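Long-range contacts in SnoaL-like domain protein (Mycobacterium hassiacum, PDB 6P44), which probably catalyses, as a steroid Delta-isomerase of the SnoaL-like family in the NTF2 clan, the shift of a carbon-carbon double bond within ketosteroids: residues D6-V11 / L70-H75; Y30-T35 / I46-I51; V36-G41 / K109-Y114; V77-T82 / I96-T101. The protein carries 1 engineered substitution. One frame throughout, in Å; residues are numbered along the deposited sequence.

Interaction 1. Residues D6-V11 / L70-H75; sequences DNANTV and LRALGH
A8 and V11 on helix 4-20 lie against L70 and A72 of strand 64-73, a helix-on-sheet contact of the NTF2-like fold in which the N-terminal helix rests on the curved sheet. The helix segment runs at 140° to the strand, with axes 8.4 Å apart, and the pairing is small against small at one point: the A8 methyl CB faces A72 CB at 4.2 Å, which lets the backbones come near. L70 then divides its two methyls between two helix residues one turn apart. With CG anti to the backbone N (chi1 -179°), the side chain rises from the strand and straddles the helix surface, CD2 reaching A8 CB at 3.9 Å and CD1 reaching V11 CG1 at 3.9 Å; the V11 and L70 side chains run antiparallel, meeting at these methyls. V77 and F79 of the adjoining strand continue the apolar surface beneath N7 and V11. Polar contact is left to N7, whose OD1 is held by S2. Its amide nitrogen serves the strand end through water: ND2 donates to one water at 2.9 Å, which donates to G74 O at 2.8 Å, while a second water joins ND2 to H75 ND1 in one of the two histidine conformers.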
loop_
_atom_site.group_PDB
_atom_site.type_symbol
_atom_site.label_atom_id
_atom_site.label_comp_id
_atom_site.label_asym_id
_atom_site.label_seq_id
_atom_site.Cartn_x
_atom_site.Cartn_y
_atom_site.Cartn_z
ATOM N N ASP B 6 16.464 -6.788 4.907
ATOM C CA ASP B 6 17.205 -5.570 4.591
ATOM C C ASP B 6 16.239 -4.422 4.343
ATOM O O ASP B 6 16.463 -3.290 4.795
ATOM C CB ASP B 6 18.025 -5.739 3.297
ATOM C CG ASP B 6 19.224 -6.659 3.429
ATOM O OD1 ASP B 6 19.851 -6.718 4.508
ATOM O OD2 ASP B 6 19.579 -7.281 2.395
ATOM N N ASN B 7 15.172 -4.690 3.595
ATOM C CA ASN B 7 14.255 -3.623 3.220
ATOM C C ASN B 7 13.479 -3.116 4.427
ATOM O O ASN B 7 13.230 -1.910 4.548
ATOM C CB ASN B 7 13.332 -4.095 2.114
ATOM C CG ASN B 7 14.079 -4.497 0.872
ATOM O OD1 ASN B 7 15.219 -4.071 0.631
ATOM N ND2 ASN B 7 13.425 -5.286 0.051
ATOM N N ALA B 8 13.094 -4.017 5.333
ATOM C CA ALA B 8 12.476 -3.596 6.579
ATOM C C ALA B 8 13.427 -2.717 7.374
ATOM O O ALA B 8 13.026 -1.680 7.927
ATOM C CB ALA B 8 12.053 -4.820 7.381
ATOM N N ASN B 9 14.688 -3.115 7.446
ATOM C CA ASN B 9 15.680 -2.297 8.127
ATOM C C ASN B 9 15.765 -0.915 7.498
ATOM O O ASN B 9 15.900 0.090 8.203
ATOM C CB ASN B 9 17.052 -2.964 8.057
ATOM C CG ASN B 9 17.162 -4.197 8.949
ATOM O OD1 ASN B 9 16.342 -4.424 9.842
ATOM N ND2 ASN B 9 18.186 -5.003 8.705
ATOM N N THR B 10 15.735 -0.852 6.169
ATOM C CA THR B 10 15.814 0.444 5.508
ATOM C C THR B 10 14.610 1.312 5.837
ATOM O O THR B 10 14.760 2.520 6.046
ATOM C CB THR B 10 15.982 0.241 4.005
ATOM O OG1 THR B 10 17.199 -0.497 3.790
ATOM C CG2 THR B 10 16.008 1.582 3.251
ATOM N N VAL B 11 13.414 0.718 5.890
ATOM C CA VAL B 11 12.241 1.474 6.315
ATOM C C VAL B 11 12.447 2.048 7.709
ATOM O O VAL B 11 12.104 3.203 7.975
ATOM C CB VAL B 11 10.955 0.635 6.217
ATOM C CG1 VAL B 11 9.801 1.365 6.879
ATOM C CG2 VAL B 11 10.628 0.340 4.751
ATOM N N LEU B 70 4.028 -3.781 9.649
ATOM C CA LEU B 70 4.940 -3.700 8.524
ATOM C C LEU B 70 5.040 -5.078 7.889
ATOM O O LEU B 70 5.170 -6.087 8.594
ATOM C CB LEU B 70 6.321 -3.227 8.997
ATOM C CG LEU B 70 7.404 -3.067 7.926
ATOM C CD1 LEU B 70 8.337 -1.937 8.316
ATOM C CD2 LEU B 70 8.208 -4.330 7.715
ATOM N N ARG B 71 4.952 -5.123 6.565
ATOM C CA ARG B 71 5.017 -6.375 5.817
ATOM C C ARG B 71 6.038 -6.217 4.698
ATOM O O ARG B 71 5.773 -5.537 3.693
ATOM C CB ARG B 71 3.648 -6.778 5.248
ATOM C CG ARG B 71 2.578 -7.072 6.310
ATOM C CD ARG B 71 1.592 -5.955 6.450
ATOM N NE ARG B 71 0.788 -6.012 7.677
ATOM C CZ ARG B 71 -0.423 -6.559 7.804
ATOM N NH1 ARG B 71 -1.029 -7.140 6.790
ATOM N NH2 ARG B 71 -1.036 -6.527 8.983
ATOM N N ALA B 72 7.187 -6.858 4.871
ATOM C CA ALA B 72 8.259 -6.865 3.887
ATOM C C ALA B 72 8.151 -8.153 3.082
ATOM O O ALA B 72 8.344 -9.249 3.618
ATOM C CB ALA B 72 9.617 -6.730 4.571
ATOM N N LEU B 73 7.842 -8.007 1.795
ATOM C CA LEU B 73 7.486 -9.118 0.917
ATOM C C LEU B 73 8.132 -8.869 -0.431
ATOM O O LEU B 73 7.957 -7.795 -0.998
ATOM C CB LEU B 73 5.958 -9.162 0.696
ATOM C CG LEU B 73 5.137 -9.272 1.970
ATOM C CD1 LEU B 73 3.674 -9.186 1.641
ATOM C CD2 LEU B 73 5.429 -10.550 2.742
ATOM N N GLY B 74 8.823 -9.855 -0.976
ATOM C CA GLY B 74 9.455 -9.641 -2.273
ATOM C C GLY B 74 10.389 -8.455 -2.195
ATOM O O GLY B 74 11.211 -8.347 -1.277
ATOM N N HIS B 75 10.251 -7.532 -3.150
ATOM C CA HIS B 75 11.060 -6.318 -3.205
ATOM C C HIS B 75 10.345 -5.117 -2.601
ATOM O O HIS B 75 10.766 -3.970 -2.821
ATOM C CB HIS B 75 11.480 -6.027 -4.649
ATOM C CG HIS B 75 12.187 -7.170 -5.298
ATOM N ND1 HIS B 75 13.443 -7.587 -4.907
ATOM C CD2 HIS B 75 11.803 -8.012 -6.286
ATOM C CE1 HIS B 75 13.808 -8.624 -5.638
ATOM N NE2 HIS B 75 12.829 -8.905 -6.479
HETATM O O HOH W 1 10.961 -6.581 0.860
HETATM O O HOH W 2 14.300 -6.836 -2.276
#

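Interaction 2. Residues Y30-T35 / I46-I51; sequences YADDAT and IGRQAI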
loop_
_atom_site.group_PDB
_atom_site.type_symbol
_atom_site.label_atom_id
_atom_site.label_comp_id
_atom_site.label_asym_id
_atom_site.label_seq_id
_atom_site.Cartn_x
_atom_site.Cartn_y
_atom_site.Cartn_z
ATOM N N TYR B 30 17.383 6.764 -1.043
ATOM C CA TYR B 30 16.706 6.603 -2.316
ATOM C C TYR B 30 17.707 6.388 -3.441
ATOM O O TYR B 30 18.836 6.884 -3.402
ATOM C CB TYR B 30 15.872 7.839 -2.627
ATOM C CG TYR B 30 14.556 7.916 -1.873
ATOM C CD1 TYR B 30 13.417 7.340 -2.407
ATOM C CD2 TYR B 30 14.450 8.594 -0.665
ATOM C CE1 TYR B 30 12.198 7.436 -1.773
ATOM C CE2 TYR B 30 13.218 8.701 -0.013
ATOM C CZ TYR B 30 12.099 8.102 -0.573
ATOM O OH TYR B 30 10.855 8.167 0.013
ATOM N N ALA B 31 17.268 5.630 -4.445
ATOM C CA ALA B 31 18.021 5.426 -5.672
ATOM C C ALA B 31 18.129 6.724 -6.469
ATOM O O ALA B 31 17.333 7.653 -6.307
ATOM C CB ALA B 31 17.324 4.362 -6.520
ATOM N N ASP B 32 19.122 6.771 -7.361
ATOM C CA ASP B 32 19.351 7.977 -8.155
ATOM C C ASP B 32 18.119 8.364 -8.969
ATOM O O ASP B 32 17.846 9.557 -9.156
ATOM C CB ASP B 32 20.528 7.775 -9.117
ATOM C CG ASP B 32 21.887 7.650 -8.416
ATOM O OD1 ASP B 32 22.016 7.931 -7.206
ATOM O OD2 ASP B 32 22.839 7.256 -9.116
ATOM N N ASP B 33 17.382 7.374 -9.482
ATOM C CA ASP B 33 16.202 7.586 -10.322
ATOM C C ASP B 33 14.905 7.199 -9.609
ATOM O O ASP B 33 13.911 6.822 -10.247
ATOM C CB ASP B 33 16.339 6.804 -11.626
ATOM C CG ASP B 33 16.458 5.300 -11.414
ATOM O OD1 ASP B 33 16.682 4.835 -10.273
ATOM O OD2 ASP B 33 16.321 4.569 -12.419
ATOM N N ALA B 34 14.906 7.298 -8.289
ATOM C CA ALA B 34 13.749 6.913 -7.505
ATOM C C ALA B 34 12.595 7.873 -7.748
ATOM O O ALA B 34 12.775 9.001 -8.215
ATOM C CB ALA B 34 14.106 6.945 -6.017
ATOM N N THR B 35 11.401 7.416 -7.396
ATOM C CA THR B 35 10.204 8.236 -7.435
ATOM C C THR B 35 9.571 8.331 -6.054
ATOM O O THR B 35 9.582 7.373 -5.276
ATOM C CB THR B 35 9.176 7.661 -8.422
ATOM O OG1 THR B 35 8.833 6.314 -8.052
ATOM C CG2 THR B 35 9.739 7.665 -9.831
ATOM N N ILE B 46 10.754 12.955 -9.168
ATOM C CA ILE B 46 11.603 11.984 -9.847
ATOM C C ILE B 46 13.069 12.363 -9.663
ATOM O O ILE B 46 13.486 13.477 -10.016
ATOM C CB ILE B 46 11.253 11.898 -11.345
ATOM C CG1 ILE B 46 9.785 11.504 -11.538
ATOM C CG2 ILE B 46 12.169 10.894 -12.049
ATOM C CD1 ILE B 46 9.275 11.622 -13.007
ATOM N N GLY B 47 13.855 11.419 -9.156
ATOM C CA GLY B 47 15.300 11.580 -9.014
ATOM C C GLY B 47 15.699 12.120 -7.654
ATOM O O GLY B 47 14.946 12.821 -6.984
ATOM N N ARG B 48 16.936 11.805 -7.244
ATOM C CA ARG B 48 17.336 12.138 -5.878
ATOM C C ARG B 48 17.342 13.647 -5.620
ATOM O O ARG B 48 16.982 14.087 -4.525
ATOM C CB ARG B 48 18.672 11.501 -5.471
ATOM C CG ARG B 48 18.934 11.694 -3.959
ATOM C CD ARG B 48 20.266 11.125 -3.452
ATOM N NE ARG B 48 20.355 9.679 -3.634
ATOM C CZ ARG B 48 20.988 9.099 -4.646
ATOM N NH1 ARG B 48 21.602 9.837 -5.564
ATOM N NH2 ARG B 48 21.014 7.780 -4.741
ATOM N N GLN B 49 17.737 14.451 -6.610
ATOM C CA GLN B 49 17.775 15.899 -6.409
ATOM C C GLN B 49 16.388 16.450 -6.093
ATOM O O GLN B 49 16.218 17.237 -5.153
ATOM C CB GLN B 49 18.372 16.579 -7.641
ATOM C CG GLN B 49 19.831 16.233 -7.859
ATOM C CD GLN B 49 20.339 16.642 -9.225
ATOM O OE1 GLN B 49 20.286 15.860 -10.172
ATOM N NE2 GLN B 49 20.845 17.865 -9.331
ATOM N N ALA B 50 15.382 16.045 -6.869
ATOM C CA ALA B 50 14.005 16.466 -6.605
ATOM C C ALA B 50 13.504 15.920 -5.273
ATOM O O ALA B 50 12.784 16.604 -4.539
ATOM C CB ALA B 50 13.091 16.000 -7.735
ATOM N N ILE B 51 13.871 14.685 -4.950
ATOM C CA ILE B 51 13.461 14.081 -3.688
ATOM C C ILE B 51 14.091 14.817 -2.507
ATOM O O ILE B 51 13.411 15.118 -1.521
ATOM C CB ILE B 51 13.778 12.578 -3.704
ATOM C CG1 ILE B 51 12.855 11.873 -4.702
ATOM C CG2 ILE B 51 13.643 11.984 -2.310
ATOM C CD1 ILE B 51 13.256 10.442 -5.046
#
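R48 and D32 form the salt bridge that ties the start of helix 48-54 to the type I beta turn A31-A34. Two terminal nitrogens converge on one oxygen: R48 NH2 lies 2.7 Å from D32 OD1, and NH1 is modelled doubtfully close to the same atom. They meet OD1 from the anti side through bent bonds, tilted out of the carboxylate plane, which stands 89° to the guanidinium. R48 NH2 also donates to Y30 O at 2.7 Å, and the bend of the R48 chain at chi3 (-62°) turns the guanidinium back to serve both acceptors. The backbone adds two bonds: R48 N to D32 O, and a nearly straight one from G47 N to A34 O (2.8 Å, 176°). G47 occupies the N-cap position, and its CA makes a CA-H...O contact with D32 O. Farther in, I51 wedges between Y30 and A34: CG2 lies over one face of the Y30 ring, a CH-pi contact 4.1 Å from the centroid, and CD1 meets A34 CB at 3.7 Å. T35 and I46 pair antiparallel where strands 34-37 and 45-46 form the sheet margin of the NTF2-like fold. Helix 48-54 packs by I51 on V36 of strand 34-37, which strand 108-121 flanks.

Interaction 3. Residues V36-G41 / K109-Y114; sequences VENPVG and KSMKAY. Engineered in segment 36-41: N38 (natural residue Asp). With DNX (3,4-dinitrophenol), chain H.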
loop_
_atom_site.group_PDB
_atom_site.type_symbol
_atom_site.label_atom_id
_atom_site.label_comp_id
_atom_site.label_asym_id
_atom_site.label_seq_id
_atom_site.Cartn_x
_atom_site.Cartn_y
_atom_site.Cartn_z
ATOM N N VAL B 36 8.990 9.493 -5.763
ATOM C CA VAL B 36 8.212 9.710 -4.545
ATOM C C VAL B 36 6.878 10.302 -4.957
ATOM O O VAL B 36 6.831 11.332 -5.643
ATOM C CB VAL B 36 8.921 10.644 -3.548
ATOM C CG1 VAL B 36 7.964 11.049 -2.415
ATOM C CG2 VAL B 36 10.160 9.969 -2.982
ATOM N N GLU B 37 5.795 9.668 -4.521
ATOM C CA GLU B 37 4.439 10.156 -4.754
ATOM C C GLU B 37 3.796 10.310 -3.381
ATOM O O GLU B 37 3.370 9.323 -2.769
ATOM C CB GLU B 37 3.682 9.206 -5.675
ATOM C CG GLU B 37 2.403 9.765 -6.207
ATOM C CD GLU B 37 1.675 8.813 -7.161
ATOM O OE1 GLU B 37 2.330 7.941 -7.762
ATOM O OE2 GLU B 37 0.446 8.946 -7.325
ATOM N N ASN B 38 3.757 11.548 -2.883
ATOM C CA ASN B 38 3.290 11.833 -1.528
ATOM C C ASN B 38 2.484 13.127 -1.543
ATOM O O ASN B 38 3.073 14.217 -1.601
ATOM C CB ASN B 38 4.458 11.975 -0.556
ATOM C CG ASN B 38 3.989 12.258 0.838
ATOM O OD1 ASN B 38 2.823 12.058 1.144
ATOM N ND2 ASN B 38 4.887 12.724 1.697
ATOM N N PRO B 39 1.149 13.060 -1.458
ATOM C CA PRO B 39 0.339 11.839 -1.399
ATOM C C PRO B 39 0.148 11.226 -2.779
ATOM O O PRO B 39 0.320 11.894 -3.806
ATOM C CB PRO B 39 -0.999 12.351 -0.893
ATOM C CG PRO B 39 -1.098 13.712 -1.471
ATOM C CD PRO B 39 0.311 14.273 -1.392
ATOM N N VAL B 40 -0.272 9.964 -2.803
ATOM C CA VAL B 40 -0.730 9.380 -4.050
ATOM C C VAL B 40 -1.812 10.269 -4.642
ATOM O O VAL B 40 -2.666 10.797 -3.924
ATOM C CB VAL B 40 -1.191 7.934 -3.809
ATOM C CG1 VAL B 40 -1.924 7.379 -5.027
ATOM C CG2 VAL B 40 0.040 7.079 -3.453
ATOM N N GLY B 41 -1.731 10.475 -5.958
ATOM C CA GLY B 41 -2.591 11.382 -6.684
ATOM C C GLY B 41 -1.943 12.703 -7.039
ATOM O O GLY B 41 -2.474 13.434 -7.883
ATOM N N LYS B 109 13.532 2.403 -4.560
ATOM C CA LYS B 109 13.178 2.722 -5.944
ATOM C C LYS B 109 11.931 3.601 -6.029
ATOM O O LYS B 109 11.869 4.516 -6.858
ATOM C CB LYS B 109 12.946 1.411 -6.709
ATOM C CG LYS B 109 12.428 1.557 -8.146
ATOM C CD LYS B 109 12.120 0.177 -8.740
ATOM C CE LYS B 109 11.635 0.269 -10.183
ATOM N NZ LYS B 109 11.550 -1.068 -10.852
ATOM N N SER B 110 10.928 3.333 -5.196
ATOM C CA SER B 110 9.699 4.107 -5.217
ATOM C C SER B 110 9.114 4.180 -3.817
ATOM O O SER B 110 9.239 3.248 -3.022
ATOM C CB SER B 110 8.671 3.514 -6.188
ATOM O OG SER B 110 8.142 2.286 -5.739
ATOM N N MET B 111 8.445 5.297 -3.538
ATOM C CA MET B 111 7.634 5.435 -2.336
ATOM C C MET B 111 6.291 6.035 -2.727
ATOM O O MET B 111 6.220 6.936 -3.573
ATOM C CB MET B 111 8.322 6.330 -1.303
ATOM C CG MET B 111 7.564 6.481 0.007
ATOM S SD MET B 111 6.329 7.820 -0.031
ATOM C CE MET B 111 7.297 9.133 0.689
ATOM N N LYS B 112 5.233 5.509 -2.119
ATOM C CA LYS B 112 3.877 6.019 -2.256
ATOM C C LYS B 112 3.287 6.118 -0.856
ATOM O O LYS B 112 3.428 5.189 -0.058
ATOM C CB LYS B 112 3.020 5.103 -3.135
ATOM C CG LYS B 112 3.331 5.217 -4.604
ATOM C CD LYS B 112 2.410 4.361 -5.455
ATOM C CE LYS B 112 2.670 4.645 -6.915
ATOM N NZ LYS B 112 1.806 3.827 -7.804
ATOM N N ALA B 113 2.638 7.240 -0.559
ATOM C CA ALA B 113 2.018 7.477 0.743
ATOM C C ALA B 113 0.532 7.772 0.570
ATOM O O ALA B 113 0.145 8.625 -0.235
ATOM C CB ALA B 113 2.720 8.625 1.488
ATOM N N TYR B 114 -0.293 7.058 1.328
ATOM C CA TYR B 114 -1.747 7.140 1.220
ATOM C C TYR B 114 -2.311 7.704 2.520
ATOM O O TYR B 114 -2.368 6.998 3.535
ATOM C CB TYR B 114 -2.346 5.762 0.936
ATOM C CG TYR B 114 -1.838 5.042 -0.304
ATOM C CD1 TYR B 114 -0.636 4.356 -0.279
ATOM C CD2 TYR B 114 -2.562 5.034 -1.475
ATOM C CE1 TYR B 114 -0.164 3.690 -1.384
ATOM C CE2 TYR B 114 -2.112 4.341 -2.595
ATOM C CZ TYR B 114 -0.901 3.686 -2.543
ATOM O OH TYR B 114 -0.378 3.028 -3.616
HETATM C C1 DNX H . 6.145 10.307 4.585
HETATM C C2 DNX H . 6.878 11.411 4.996
HETATM C C3 DNX H . 6.215 12.587 5.266
HETATM N N3 DNX H . 7.039 13.727 5.669
HETATM C C4 DNX H . 4.836 12.674 5.146
HETATM N N4 DNX H . 4.104 13.910 5.411
HETATM C C5 DNX H . 4.109 11.568 4.748
HETATM C C6 DNX H . 4.764 10.383 4.463
HETATM O O1 DNX H . 6.801 9.148 4.308
HETATM O O31 DNX H . 7.506 14.438 4.796
HETATM O O32 DNX H . 7.247 13.900 6.861
HETATM O O41 DNX H . 3.147 14.177 4.704
HETATM O O42 DNX H . 4.474 14.614 6.339
#
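V36 and E37 pair in parallel with M111 and K112, joined by bonds from E37 N to M111 O and from A113 N to E37 O, and after the cis peptide before P39 the chain returns to the strand through V40 N to A113 O (2.9 Å). N38, M111 and A113 line the pocket of 3,4-dinitrophenol, which is hydrogen-bonded to Y14. The methionine chain bends at chi2 and chi3, bringing CE to 3.7 Å from both V36 CG1 and ligand O1. In N38, engineered where the natural sequence has Asp, a chi1 of 180° carries the amide against the ligand ring, ND2 over its face and 3.4 Å from C5, while OD1 accepts a bond from W115. On the other face E37 and K112 run side by side, E37 OE1 3.4 Å from K112 CE but beyond salt-bridge distance of the amine, which pairs with E76 of the second subunit. E37 OE2 takes G41 N on its anti lone pair, closing the loop. V40 CG2 makes a CH-pi contact over one face of the Y114 ring, 3.7 Å from its centroid. This parallel pair lies between strands 45-46 and 92-102, with helix 48-54 against V36 and the second subunit against V40 and Y114.

Interaction 4. Residues V77-T82 / I96-T101; sequences VAFYWT and IISVMT. With DNX (3,4-dinitrophenol), chain H.
W81 and S98 meet on the face of this antiparallel pair that bears V77, F79 and M100: the indole NE1 donates to S98 OG at 2.9 Å in a nearly straight bond (171°), with the hydroxyl oxygen in the ring plane. That bond fixes the rotation of the indole, which is sandwiched between neighbours. In one of the two I96 conformers, CD1 lies over one face of the six-membered ring, 3.8 Å from its centroid, and F79 CE2 stands over the opposite face. Both aromatic residues place CG between the backbone N and carbonyl carbon (chi1 52° for F79, 62° for W81), which swings their rings across toward strand 96-101. The F79 ring takes S98 CB over one face, a CH-pi contact 3.7 Å from the centroid, and M100 CG beside its edge; the sulfur of M100 makes an oblique Met-aromatic contact. S98 is thus used by two rings, its CB by F79 and its OG by W81. The other face is lined by A78, Y80, I97 and V99. There Y80 sets its CD1 edge toward I96 O at 3.2 Å, with I97 CG1 alongside, while its hydroxyl is bonded to D95 and its ring meets Y80 of the second subunit. Paired backbone bonds at V77-M100, F79-S98 and W81-I96 hold the register. The pair belongs to the beta hairpin of strands 76-85 and 92-102 in the curved sheet of the SnoaL-like, NTF2-type fold; one face lines the ligand pocket, where W81 CZ2 lies 3.5 Å from dinitrophenol O1, and the other joins the subunit interface.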
loop_
_atom_site.group_PDB
_atom_site.type_symbol
_atom_site.label_atom_id
_atom_site.label_comp_id
_atom_site.label_asym_id
_atom_site.label_seq_id
_atom_site.Cartn_x
_atom_site.Cartn_y
_atom_site.Cartn_z
ATOM N N VAL B 77 7.881 -3.177 0.702
ATOM C CA VAL B 77 7.458 -3.106 2.096
ATOM C C VAL B 77 6.219 -2.223 2.162
ATOM O O VAL B 77 6.251 -1.073 1.709
ATOM C CB VAL B 77 8.544 -2.533 3.024
ATOM C CG1 VAL B 77 8.039 -2.559 4.466
ATOM C CG2 VAL B 77 9.856 -3.305 2.914
ATOM N N ALA B 78 5.133 -2.757 2.709
ATOM C CA ALA B 78 3.941 -1.979 3.024
ATOM C C ALA B 78 3.913 -1.784 4.521
ATOM O O ALA B 78 4.129 -2.739 5.273
ATOM C CB ALA B 78 2.662 -2.685 2.586
ATOM N N PHE B 79 3.675 -0.553 4.960
ATOM C CA PHE B 79 3.689 -0.267 6.388
ATOM C C PHE B 79 2.635 0.759 6.747
ATOM O O PHE B 79 2.387 1.704 5.997
ATOM C CB PHE B 79 5.078 0.110 6.932
ATOM C CG PHE B 79 5.809 1.211 6.190
ATOM C CD1 PHE B 79 6.338 1.021 4.917
ATOM C CD2 PHE B 79 6.024 2.427 6.811
ATOM C CE1 PHE B 79 7.060 2.041 4.282
ATOM C CE2 PHE B 79 6.724 3.445 6.165
ATOM C CZ PHE B 79 7.248 3.239 4.920
ATOM N N TYR B 80 1.993 0.524 7.884
ATOM C CA TYR B 80 0.970 1.402 8.432
ATOM C C TYR B 80 1.569 1.997 9.700
ATOM O O TYR B 80 2.051 1.255 10.566
ATOM C CB TYR B 80 -0.276 0.562 8.729
ATOM C CG TYR B 80 -1.495 1.293 9.236
ATOM C CD1 TYR B 80 -1.788 2.596 8.857
ATOM C CD2 TYR B 80 -2.367 0.663 10.112
ATOM C CE1 TYR B 80 -2.921 3.240 9.335
ATOM C CE2 TYR B 80 -3.491 1.303 10.589
ATOM C CZ TYR B 80 -3.765 2.587 10.200
ATOM O OH TYR B 80 -4.894 3.230 10.687
ATOM N N TRP B 81 1.631 3.325 9.761
ATOM C CA TRP B 81 2.460 3.992 10.751
ATOM C C TRP B 81 1.881 5.354 11.093
ATOM O O TRP B 81 1.002 5.872 10.405
ATOM C CB TRP B 81 3.900 4.115 10.264
ATOM C CG TRP B 81 4.085 4.931 9.021
ATOM C CD1 TRP B 81 3.711 4.596 7.752
ATOM C CD2 TRP B 81 4.731 6.204 8.924
ATOM N NE1 TRP B 81 4.085 5.578 6.873
ATOM C CE2 TRP B 81 4.722 6.576 7.564
ATOM C CE3 TRP B 81 5.333 7.059 9.853
ATOM C CZ2 TRP B 81 5.277 7.774 7.112
ATOM C CZ3 TRP B 81 5.879 8.247 9.409
ATOM C CH2 TRP B 81 5.857 8.592 8.055
ATOM N N THR B 82 2.361 5.910 12.201
ATOM C CA THR B 82 1.952 7.244 12.613
ATOM C C THR B 82 3.148 8.182 12.677
ATOM O O THR B 82 4.260 7.786 13.048
ATOM C CB THR B 82 1.237 7.244 13.969
ATOM O OG1 THR B 82 2.155 6.895 15.001
ATOM C CG2 THR B 82 0.090 6.266 13.977
ATOM N N ILE B 96 -0.861 6.905 8.423
ATOM C CA ILE B 96 -0.372 6.790 7.049
ATOM C C ILE B 96 -0.236 5.322 6.660
ATOM O O ILE B 96 0.284 4.515 7.438
ATOM C CB ILE B 96 1.003 7.489 6.924
ATOM C CG1 ILE B 96 0.914 8.954 7.378
ATOM C CG2 ILE B 96 1.544 7.399 5.487
ATOM C CD1 ILE B 96 2.247 9.550 7.799
ATOM N N ILE B 97 -0.657 4.986 5.433
ATOM C CA ILE B 97 -0.299 3.724 4.778
ATOM C C ILE B 97 0.728 4.055 3.708
ATOM O O ILE B 97 0.469 4.894 2.838
ATOM C CB ILE B 97 -1.510 3.005 4.153
ATOM C CG1 ILE B 97 -2.528 2.605 5.215
ATOM C CG2 ILE B 97 -1.047 1.767 3.369
ATOM C CD1 ILE B 97 -3.830 2.079 4.650
ATOM N N SER B 98 1.882 3.390 3.762
ATOM C CA SER B 98 2.959 3.630 2.821
ATOM C C SER B 98 3.384 2.328 2.162
ATOM O O SER B 98 3.334 1.257 2.760
ATOM C CB SER B 98 4.177 4.204 3.503
ATOM O OG SER B 98 3.887 5.494 4.012
ATOM N N VAL B 99 3.824 2.431 0.907
ATOM C CA VAL B 99 4.465 1.322 0.203
ATOM C C VAL B 99 5.767 1.821 -0.399
ATOM O O VAL B 99 5.788 2.832 -1.115
ATOM C CB VAL B 99 3.564 0.747 -0.909
ATOM C CG1 VAL B 99 4.288 -0.334 -1.693
ATOM C CG2 VAL B 99 2.285 0.178 -0.317
ATOM N N MET B 100 6.846 1.101 -0.117
ATOM C CA MET B 100 8.129 1.319 -0.760
ATOM C C MET B 100 8.541 0.075 -1.538
ATOM O O MET B 100 8.224 -1.051 -1.152
ATOM C CB MET B 100 9.208 1.652 0.267
ATOM C CG MET B 100 9.074 3.054 0.820
ATOM S SD MET B 100 10.347 3.363 2.071
ATOM C CE MET B 100 10.137 5.129 2.305
ATOM N N THR B 101 9.237 0.286 -2.648
ATOM C CA THR B 101 9.867 -0.796 -3.383
ATOM C C THR B 101 11.351 -0.501 -3.484
ATOM O O THR B 101 11.780 0.648 -3.357
ATOM C CB THR B 101 9.262 -0.996 -4.780
ATOM O OG1 THR B 101 9.667 0.068 -5.644
ATOM C CG2 THR B 101 7.739 -1.070 -4.722
HETATM C C1 DNX H . 6.145 10.307 4.585
HETATM C C2 DNX H . 6.878 11.411 4.996
HETATM C C3 DNX H . 6.215 12.587 5.266
HETATM N N3 DNX H . 7.039 13.727 5.669
HETATM C C4 DNX H . 4.836 12.674 5.146
HETATM N N4 DNX H . 4.104 13.910 5.411
HETATM C C5 DNX H . 4.109 11.568 4.748
HETATM C C6 DNX H . 4.764 10.383 4.463
HETATM O O1 DNX H . 6.801 9.148 4.308
HETATM O O31 DNX H . 7.506 14.438 4.796
HETATM O O32 DNX H . 7.247 13.900 6.861
HETATM O O41 DNX H . 3.147 14.177 4.704
HETATM O O42 DNX H . 4.474 14.614 6.339
#

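All four contacts reach one curved sheet, yet their chemistry follows their place in it. Interactions 3 and 4 are buried, and both rest on strand pairing, parallel in one and antiparallel in the other; their strands 108-121 and 92-102 are neighbours, and both touch the ligand on one face and the second subunit on the other. Interactions 1 and 2 are only partly buried and join helices to the sheet's margins, the first through methyl packing and bridging water, the second through a salt bridge and backbone bonds. Strand 34-37 is shared by interactions 2 and 3, whereas interaction 1 meets interaction 4 where L70 and V11 pack on V77 and F79.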